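PDB 3FZ4: putative arsenate reductase from Streptococcus mutans UA159, which probably reduces arsenate to arsenite, working through a redox-active disulfide centre in a thioredoxin-like fold. Local coordinates for residues W48-G53 with L79-A84; K58-S63 with N86-D91. The protein carries 1 engineered substitution. One frame throughout, in Å; residues are numbered along the deposited sequence. Where two conformers were deposited one is given.

Contact 1. Residues W48-G53 with L79-A84; sequences WLENSG and LSLDEA. With EDO (1,2-ethanediol), chain C.
Leu49 and Leu81 bring together two helices of the helical region inserted between strands 30-34 and 99-102 of the thioredoxin-like ArsC fold, the C-terminal part of helix 42-51 and the first turn of helix 81-90. Their alpha carbons come within 6.6 Å, and the contact illustrates how a few apolar branches can join two helices. With CG beside the backbone N (chi1 -58°) and an extended chi2, Leu49 carries CD1 onto the first turn of the other helix: this methyl lies 3.7 Å from Leu81 O and 3.9 Å from Ala84 CB. Leu81 answers with the same pair of torsions. Its CD2 packs against Leu49 CB at 4.1 Å, while CD1 passes toward the more exposed side, against one face of the Glu50 carboxylate. That side chain is bent at chi2 (-77°), which lays its carboxylate over Leu81, though the residue remains exposed. Glu50 OE2 forms a salt bridge with Arg46 NE, one turn earlier, so the leucine methyl meets the flat face of a carboxylate whose charge already has a partner. A capping box secures the start of helix 81-90: Glu83 N donates to Ser80 OG, and Ser80 N returns the bond to Glu83 OE1. At the outer limit of the contact, Glu50 OE2 lies 3.4 Å from Leu81 CD1 and 3.6 Å from Leu81 CB.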
ATOM      1  N   TRP A  48      -2.194  -2.684   9.976  1.00 11.17           N
ATOM      2  CA  TRP A  48      -0.866  -2.606   9.418  1.00 10.59           C
ATOM      3  C   TRP A  48      -0.052  -1.556  10.153  1.00 11.43           C
ATOM      4  O   TRP A  48       1.134  -1.781  10.447  1.00 11.89           O
ATOM      5  CB  TRP A  48      -0.939  -2.223   7.945  1.00 10.93           C
ATOM      6  CG  TRP A  48      -1.713  -3.154   7.062  1.00  9.77           C
ATOM      7  CD1 TRP A  48      -2.061  -4.453   7.316  1.00 11.40           C
ATOM      8  CD2 TRP A  48      -2.243  -2.836   5.781  1.00 10.08           C
ATOM      9  NE1 TRP A  48      -2.765  -4.967   6.253  1.00 11.59           N
ATOM     10  CE2 TRP A  48      -2.869  -4.000   5.282  1.00 11.42           C
ATOM     11  CE3 TRP A  48      -2.200  -1.686   4.969  1.00 11.32           C
ATOM     12  CZ2 TRP A  48      -3.497  -4.025   4.024  1.00 11.24           C
ATOM     13  CZ3 TRP A  48      -2.829  -1.721   3.725  1.00 12.55           C
ATOM     14  CH2 TRP A  48      -3.462  -2.882   3.270  1.00 12.26           C
ATOM     15  N   LEU A  49      -0.633  -0.390  10.402  1.00 11.26           N
ATOM     16  CA  LEU A  49       0.135   0.678  11.035  1.00 12.01           C
ATOM     17  C   LEU A  49       0.598   0.286  12.414  1.00 13.14           C
ATOM     18  O   LEU A  49       1.702   0.680  12.829  1.00 14.90           O
ATOM     19  CB  LEU A  49      -0.683   1.960  11.141  1.00 12.02           C
ATOM     20  CG  LEU A  49      -1.230   2.571   9.846  1.00 11.77           C
ATOM     21  CD1 LEU A  49      -1.915   3.884  10.161  1.00 12.68           C
ATOM     22  CD2 LEU A  49      -0.129   2.796   8.819  1.00 13.25           C
ATOM     23  N   GLU A  50      -0.267  -0.440  13.124  1.00 13.89           N
ATOM     24  CA  GLU A  50       0.031  -0.840  14.492  1.00 16.21           C
ATOM     25  C   GLU A  50       1.029  -1.983  14.597  1.00 16.57           C
ATOM     26  O   GLU A  50       1.882  -1.976  15.500  1.00 19.32           O
ATOM     27  CB  GLU A  50      -1.259  -1.207  15.227  1.00 16.95           C
ATOM     28  CG  GLU A  50      -2.235  -0.039  15.449  1.00 19.28           C
ATOM     29  CD  GLU A  50      -1.853   0.918  16.594  1.00 23.87           C
ATOM     30  OE1 GLU A  50      -0.873   0.667  17.334  1.00 26.74           O
ATOM     31  OE2 GLU A  50      -2.551   1.941  16.770  1.00 27.22           O
ATOM     32  N   ASN A  51       0.957  -2.931  13.672  1.00 15.40           N
ATOM     33  CA  ASN A  51       1.627  -4.227  13.855  1.00 16.62           C
ATOM     34  C   ASN A  51       2.733  -4.560  12.902  1.00 15.39           C
ATOM     35  O   ASN A  51       3.481  -5.498  13.137  1.00 16.29           O
ATOM     36  CB  ASN A  51       0.594  -5.344  13.859  1.00 17.51           C
ATOM     37  CG  ASN A  51      -0.377  -5.209  15.015  1.00 20.71           C
ATOM     38  OD1 ASN A  51       0.027  -5.197  16.176  1.00 24.54           O
ATOM     39  ND2 ASN A  51      -1.652  -5.025  14.701  1.00 22.76           N
ATOM     40  N   SER A  52       2.858  -3.806  11.824  1.00 14.52           N
ATOM     41  CA  SER A  52       3.904  -4.099  10.842  1.00 14.79           C
ATOM     42  C   SER A  52       5.327  -3.778  11.292  1.00 14.74           C
ATOM     43  O   SER A  52       6.293  -4.297  10.729  1.00 15.39           O
ATOM     44  CB  SER A  52       3.625  -3.358   9.542  1.00 13.91           C
ATOM     45  OG  SER A  52       3.790  -1.972   9.698  1.00 13.33           O
ATOM     46  N   GLY A  53       5.460  -2.888  12.256  1.00 14.20           N
ATOM     47  CA  GLY A  53       6.763  -2.381  12.639  1.00 15.46           C
ATOM     48  C   GLY A  53       7.317  -1.345  11.679  1.00 16.34           C
ATOM     49  O   GLY A  53       8.423  -0.854  11.871  1.00 17.68           O
ATOM     50  N   LEU A  79      -0.149  13.060  13.705  1.00 24.11           N
ATOM     51  CA  LEU A  79      -1.310  12.189  13.512  1.00 23.25           C
ATOM     52  C   LEU A  79      -1.245  11.008  14.434  1.00 21.12           C
ATOM     53  O   LEU A  79      -0.215  10.383  14.536  1.00 21.77           O
ATOM     54  CB  LEU A  79      -1.361  11.643  12.082  1.00 23.67           C
ATOM     55  CG  LEU A  79      -1.534  12.591  10.906  1.00 24.97           C
ATOM     56  CD1 LEU A  79      -1.352  11.810   9.604  1.00 26.09           C
ATOM     57  CD2 LEU A  79      -2.867  13.285  10.930  1.00 26.29           C
ATOM     58  N   SER A  80      -2.369  10.654  15.047  1.00 19.18           N
ATOM     59  CA  SER A  80      -2.471   9.359  15.681  1.00 17.53           C
ATOM     60  C   SER A  80      -2.609   8.295  14.583  1.00 16.17           C
ATOM     61  O   SER A  80      -2.916   8.609  13.425  1.00 16.81           O
ATOM     62  CB  SER A  80      -3.690   9.299  16.592  1.00 17.33           C
ATOM     63  OG  SER A  80      -4.860   9.381  15.814  1.00 17.82           O
ATOM     64  N   LEU A  81      -2.409   7.040  14.955  1.00 15.88           N
ATOM     65  CA  LEU A  81      -2.572   5.988  13.978  1.00 15.61           C
ATOM     66  C   LEU A  81      -4.055   5.833  13.542  1.00 14.63           C
ATOM     67  O   LEU A  81      -4.329   5.563  12.359  1.00 15.01           O
ATOM     68  CB  LEU A  81      -1.968   4.683  14.467  1.00 16.35           C
ATOM     69  CG  LEU A  81      -0.441   4.668  14.659  1.00 17.48           C
ATOM     70  CD1 LEU A  81       0.008   3.271  14.997  1.00 18.81           C
ATOM     71  CD2 LEU A  81       0.355   5.207  13.460  1.00 20.04           C
ATOM     72  N   ASP A  82      -5.024   6.059  14.442  1.00 14.99           N
ATOM     73  CA  ASP A  82      -6.431   6.095  13.994  1.00 15.09           C
ATOM     74  C   ASP A  82      -6.659   7.209  12.960  1.00 13.01           C
ATOM     75  O   ASP A  82      -7.317   6.990  11.946  1.00 12.44           O
ATOM     76  CB  ASP A  82      -7.372   6.266  15.195  1.00 15.77           C
ATOM     77  CG  ASP A  82      -8.838   6.398  14.786  1.00 18.35           C
ATOM     78  OD1 ASP A  82      -9.409   5.395  14.332  1.00 21.45           O
ATOM     79  OD2 ASP A  82      -9.395   7.512  14.911  1.00 23.83           O
ATOM     80  N   GLU A  83      -6.113   8.403  13.225  1.00 14.18           N
ATOM     81  CA  GLU A  83      -6.236   9.540  12.310  1.00 15.38           C
ATOM     82  C   GLU A  83      -5.571   9.187  10.967  1.00 13.97           C
ATOM     83  O   GLU A  83      -6.145   9.442   9.907  1.00 14.30           O
ATOM     84  CB  GLU A  83      -5.578  10.781  12.937  1.00 16.26           C
ATOM     85  CG  GLU A  83      -6.395  11.331  14.115  1.00 19.30           C
ATOM     86  CD  GLU A  83      -5.645  12.350  14.988  1.00 23.28           C
ATOM     87  OE1 GLU A  83      -4.448  12.639  14.759  1.00 22.75           O
ATOM     88  OE2 GLU A  83      -6.285  12.887  15.930  1.00 28.39           O
ATOM     89  N   ALA A  84      -4.367   8.614  11.011  1.00 13.90           N
ATOM     90  CA  ALA A  84      -3.630   8.283   9.786  1.00 12.53           C
ATOM     91  C   ALA A  84      -4.387   7.208   8.999  1.00 11.60           C
ATOM     92  O   ALA A  84      -4.503   7.302   7.771  1.00 12.19           O
ATOM     93  CB  ALA A  84      -2.268   7.816  10.135  1.00 13.14           C
TER
HETATM   94  C1  EDO C 202       2.987  -7.479  15.235  1.00 20.30           C
HETATM   95  O1  EDO C 202       4.143  -6.717  15.416  1.00 22.14           O
HETATM   96  C2  EDO C 202       2.031  -7.414  16.414  1.00 22.93           C
HETATM   97  O2  EDO C 202       1.226  -8.574  16.270  1.00 28.78           O

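Contact 2. Residues K58-S63 with N86-D91; sequences KFFNTS and NLLASD
The backbone of 58-63 leaves a short 3-10 turn at Phe59, runs extended through Phe60 and bends in an inverse gamma turn centred on Asn61, passing the last turns of helix 81-90 with the alpha carbons of Phe60 and Leu88 7.6 Å apart. The side chains exemplify a loop aromatic packed by leucines of a helix. Leu88 lies over one face of the Phe60 ring in a CH-pi contact: CD2 stands 3.6 Å from the ring centroid, only 15° off the normal. Its CG and CD1 spread toward the far rim, CG reaching to 3.7 Å from Phe60 CZ. Leu88 keeps CG beside the backbone N (chi1 -70°), and its branch covers the face. Leu87 comes to the same ring at the edge, with CD2 near the ring plane and 4.2 Å from Phe60 CE2 in the conformer given; a second conformer of Leu87 makes this approach less certain than that of Leu88. Phe59 adds its backbone and CB: Phe59 O is 3.7 Å from Leu88 CD2, and its ring leads away from this helix. Near the helix end, Ser90 OG donates to Leu87 O at 2.6 Å, an oxygen that also accepts from Ser90 N. The packing is buried among several helices: Leu72 of helix 72-75 touches both Phe60 and Leu87, Tyr67 of helix 65-69 touches Phe60, and helix 42-51 meets Leu88 through Ile45 and Phe59 through Trp48 and Leu49, with Trp48 in turn packing on strands 99-102 and 105-109.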
ATOM      1  N   LYS A  58       6.097   5.398   5.657  1.00 12.01           N
ATOM      2  CA  LYS A  58       6.266   4.364   4.645  1.00 12.72           C
ATOM      3  C   LYS A  58       4.950   3.964   3.966  1.00 11.13           C
ATOM      4  O   LYS A  58       4.953   3.384   2.882  1.00 12.02           O
ATOM      5  CB  LYS A  58       6.957   3.128   5.208  1.00 14.05           C
ATOM      6  CG  LYS A  58       8.431   3.366   5.436  1.00 19.75           C
ATOM      7  CD  LYS A  58       9.126   2.184   6.085  1.00 25.47           C
ATOM      8  CE  LYS A  58      10.643   2.237   5.842  1.00 29.99           C
ATOM      9  NZ  LYS A  58      11.178   3.632   5.631  1.00 32.15           N
ATOM     10  N   PHE A  59       3.824   4.252   4.618  1.00 10.17           N
ATOM     11  CA  PHE A  59       2.533   3.953   4.046  1.00  9.34           C
ATOM     12  C   PHE A  59       1.963   5.029   3.149  1.00  9.99           C
ATOM     13  O   PHE A  59       0.921   4.808   2.531  1.00 10.23           O
ATOM     14  CB  PHE A  59       1.533   3.668   5.173  1.00  9.72           C
ATOM     15  CG  PHE A  59       1.804   2.359   5.886  1.00  9.38           C
ATOM     16  CD1 PHE A  59       1.174   1.182   5.474  1.00 10.42           C
ATOM     17  CD2 PHE A  59       2.700   2.321   6.969  1.00 10.06           C
ATOM     18  CE1 PHE A  59       1.438  -0.012   6.112  1.00 10.77           C
ATOM     19  CE2 PHE A  59       2.955   1.126   7.615  1.00 10.15           C
ATOM     20  CZ  PHE A  59       2.328  -0.030   7.194  1.00 10.82           C
ATOM     21  N   PHE A  60       2.606   6.191   3.090  1.00 10.57           N
ATOM     22  CA  PHE A  60       2.098   7.290   2.306  1.00 10.21           C
ATOM     23  C   PHE A  60       2.785   7.463   0.974  1.00 10.93           C
ATOM     24  O   PHE A  60       4.002   7.231   0.821  1.00 12.55           O
ATOM     25  CB  PHE A  60       2.252   8.607   3.068  1.00 10.84           C
ATOM     26  CG  PHE A  60       1.238   8.772   4.171  1.00 10.52           C
ATOM     27  CD1 PHE A  60       1.432   8.143   5.416  1.00 12.36           C
ATOM     28  CD2 PHE A  60       0.083   9.527   3.956  1.00 12.66           C
ATOM     29  CE1 PHE A  60       0.471   8.273   6.436  1.00 13.49           C
ATOM     30  CE2 PHE A  60      -0.878   9.662   4.964  1.00 14.56           C
ATOM     31  CZ  PHE A  60      -0.674   9.048   6.205  1.00 13.54           C
ATOM     32  N   ASN A  61       1.991   7.914   0.016  1.00 11.26           N
ATOM     33  CA  ASN A  61       2.485   8.203  -1.326  1.00 11.65           C
ATOM     34  C   ASN A  61       3.058   9.623  -1.322  1.00 12.68           C
ATOM     35  O   ASN A  61       2.412  10.571  -1.758  1.00 13.28           O
ATOM     36  CB  ASN A  61       1.315   8.066  -2.297  1.00 12.51           C
ATOM     37  CG  ASN A  61       1.689   8.325  -3.707  1.00 14.46           C
ATOM     38  OD1 ASN A  61       2.851   8.300  -4.073  1.00 18.05           O
ATOM     39  ND2 ASN A  61       0.686   8.574  -4.530  1.00 16.91           N
ATOM     40  N   THR A  62       4.283   9.735  -0.822  1.00 13.52           N
ATOM     41  CA  THR A  62       4.897  11.035  -0.564  1.00 15.40           C
ATOM     42  C   THR A  62       5.251  11.810  -1.834  1.00 15.38           C
ATOM     43  O   THR A  62       5.418  13.032  -1.769  1.00 17.55           O
ATOM     44  CB  THR A  62       6.179  10.894   0.298  1.00 16.24           C
ATOM     45  OG1 THR A  62       7.077  10.005  -0.345  1.00 19.73           O
ATOM     46  CG2 THR A  62       5.876  10.325   1.683  1.00 17.42           C
ATOM     47  N   SER A  63       5.332  11.115  -2.970  1.00 15.01           N
ATOM     48  CA  SER A  63       5.596  11.783  -4.250  1.00 16.60           C
ATOM     49  C   SER A  63       4.310  12.196  -4.959  1.00 16.44           C
ATOM     50  O   SER A  63       4.374  12.784  -6.020  1.00 19.12           O
ATOM     51  CB  SER A  63       6.425  10.872  -5.155  1.00 17.10           C
ATOM     52  OG  SER A  63       5.675   9.723  -5.583  1.00 19.60           O
ATOM     53  N   ASN A  86      -7.580   6.603   8.947  1.00 11.72           N
ATOM     54  CA  ASN A  86      -8.768   7.247   8.385  0.50 12.57           C
ATOM     55  C   ASN A  86      -8.432   8.055   7.132  1.00 11.82           C
ATOM     56  O   ASN A  86      -9.137   8.022   6.118  1.00 12.67           O
ATOM     57  CB  ASN A  86      -9.359   8.186   9.445  0.50 13.66           C
ATOM     58  CG  ASN A  86     -10.527   9.000   8.918  0.50 16.16           C
ATOM     59  OD1 ASN A  86     -11.556   8.435   8.551  0.50 18.87           O
ATOM     60  ND2 ASN A  86     -10.386  10.327   8.900  0.50 16.92           N
ATOM     61  N   LEU A  87      -7.345   8.805   7.242  1.00 12.24           N
ATOM     62  CA  LEU A  87      -6.847   9.617   6.150  0.50 12.46           C
ATOM     63  C   LEU A  87      -6.517   8.747   4.935  1.00 11.92           C
ATOM     64  O   LEU A  87      -6.986   8.975   3.818  1.00 12.60           O
ATOM     65  CB  LEU A  87      -5.596  10.362   6.600  0.50 13.92           C
ATOM     66  CG  LEU A  87      -5.070  11.427   5.653  0.50 13.20           C
ATOM     67  CD1 LEU A  87      -6.187  12.411   5.310  0.50 14.22           C
ATOM     68  CD2 LEU A  87      -3.943  12.157   6.326  0.50 14.80           C
ATOM     69  N   LEU A  88      -5.690   7.735   5.159  1.00 11.26           N
ATOM     70  CA  LEU A  88      -5.314   6.811   4.095  1.00 10.68           C
ATOM     71  C   LEU A  88      -6.544   6.127   3.464  1.00 10.99           C
ATOM     72  O   LEU A  88      -6.655   6.045   2.224  1.00 11.61           O
ATOM     73  CB  LEU A  88      -4.332   5.777   4.644  1.00 10.58           C
ATOM     74  CG  LEU A  88      -2.933   6.324   4.974  1.00  9.49           C
ATOM     75  CD1 LEU A  88      -2.175   5.433   5.948  1.00 10.60           C
ATOM     76  CD2 LEU A  88      -2.086   6.553   3.711  1.00 11.01           C
ATOM     77  N   ALA A  89      -7.504   5.703   4.309  1.00 10.44           N
ATOM     78  CA  ALA A  89      -8.683   4.996   3.805  1.00 11.95           C
ATOM     79  C   ALA A  89      -9.558   5.912   2.976  1.00 12.24           C
ATOM     80  O   ALA A  89     -10.274   5.444   2.108  1.00 13.39           O
ATOM     81  CB  ALA A  89      -9.497   4.434   4.954  1.00 12.66           C
ATOM     82  N   SER A  90      -9.464   7.214   3.228  1.00 13.01           N
ATOM     83  CA  SER A  90     -10.347   8.209   2.593  1.00 13.95           C
ATOM     84  C   SER A  90      -9.935   8.548   1.175  1.00 13.98           C
ATOM     85  O   SER A  90     -10.711   9.130   0.431  1.00 15.51           O
ATOM     86  CB  SER A  90     -10.381   9.515   3.426  1.00 14.75           C
ATOM     87  OG  SER A  90      -9.198  10.285   3.238  1.00 18.49           O
ATOM     88  N   ASP A  91      -8.694   8.240   0.793  1.00 12.68           N
ATOM     89  CA  ASP A  91      -8.194   8.611  -0.537  1.00 12.78           C
ATOM     90  C   ASP A  91      -7.076   7.665  -0.900  1.00 11.53           C
ATOM     91  O   ASP A  91      -5.942   7.807  -0.399  1.00 11.44           O
ATOM     92  CB  ASP A  91      -7.699  10.058  -0.571  1.00 14.27           C
ATOM     93  CG  ASP A  91      -7.132  10.468  -1.922  1.00 17.01           C
ATOM     94  OD1 ASP A  91      -7.212   9.701  -2.915  1.00 16.57           O
ATOM     95  OD2 ASP A  91      -6.623  11.609  -1.989  1.00 23.10           O
TER

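From the N terminus, the chain passes through strand 5-9, helix 14-26 and strand 30-34 before entering helix 42-51, where contact 1 begins. The loop 58-63 then opens contact 2 before contact 1 is closed by 79-84, after the short helices 65-69 and 72-75; residues 86-91 close contact 2 last. The two closures therefore cross rather than nest, and both end on helix 81-90, whose beginning meets helix 42-51 and whose end meets the loop. Phe59 joins the contacts directly, its CD2 lying 3.4 Å from Leu49 CD2. Together they tie helix 81-90 to helix 42-51 and to the loop 58-63 that follows it; helix 42-51 in turn reaches the sheet through Trp48.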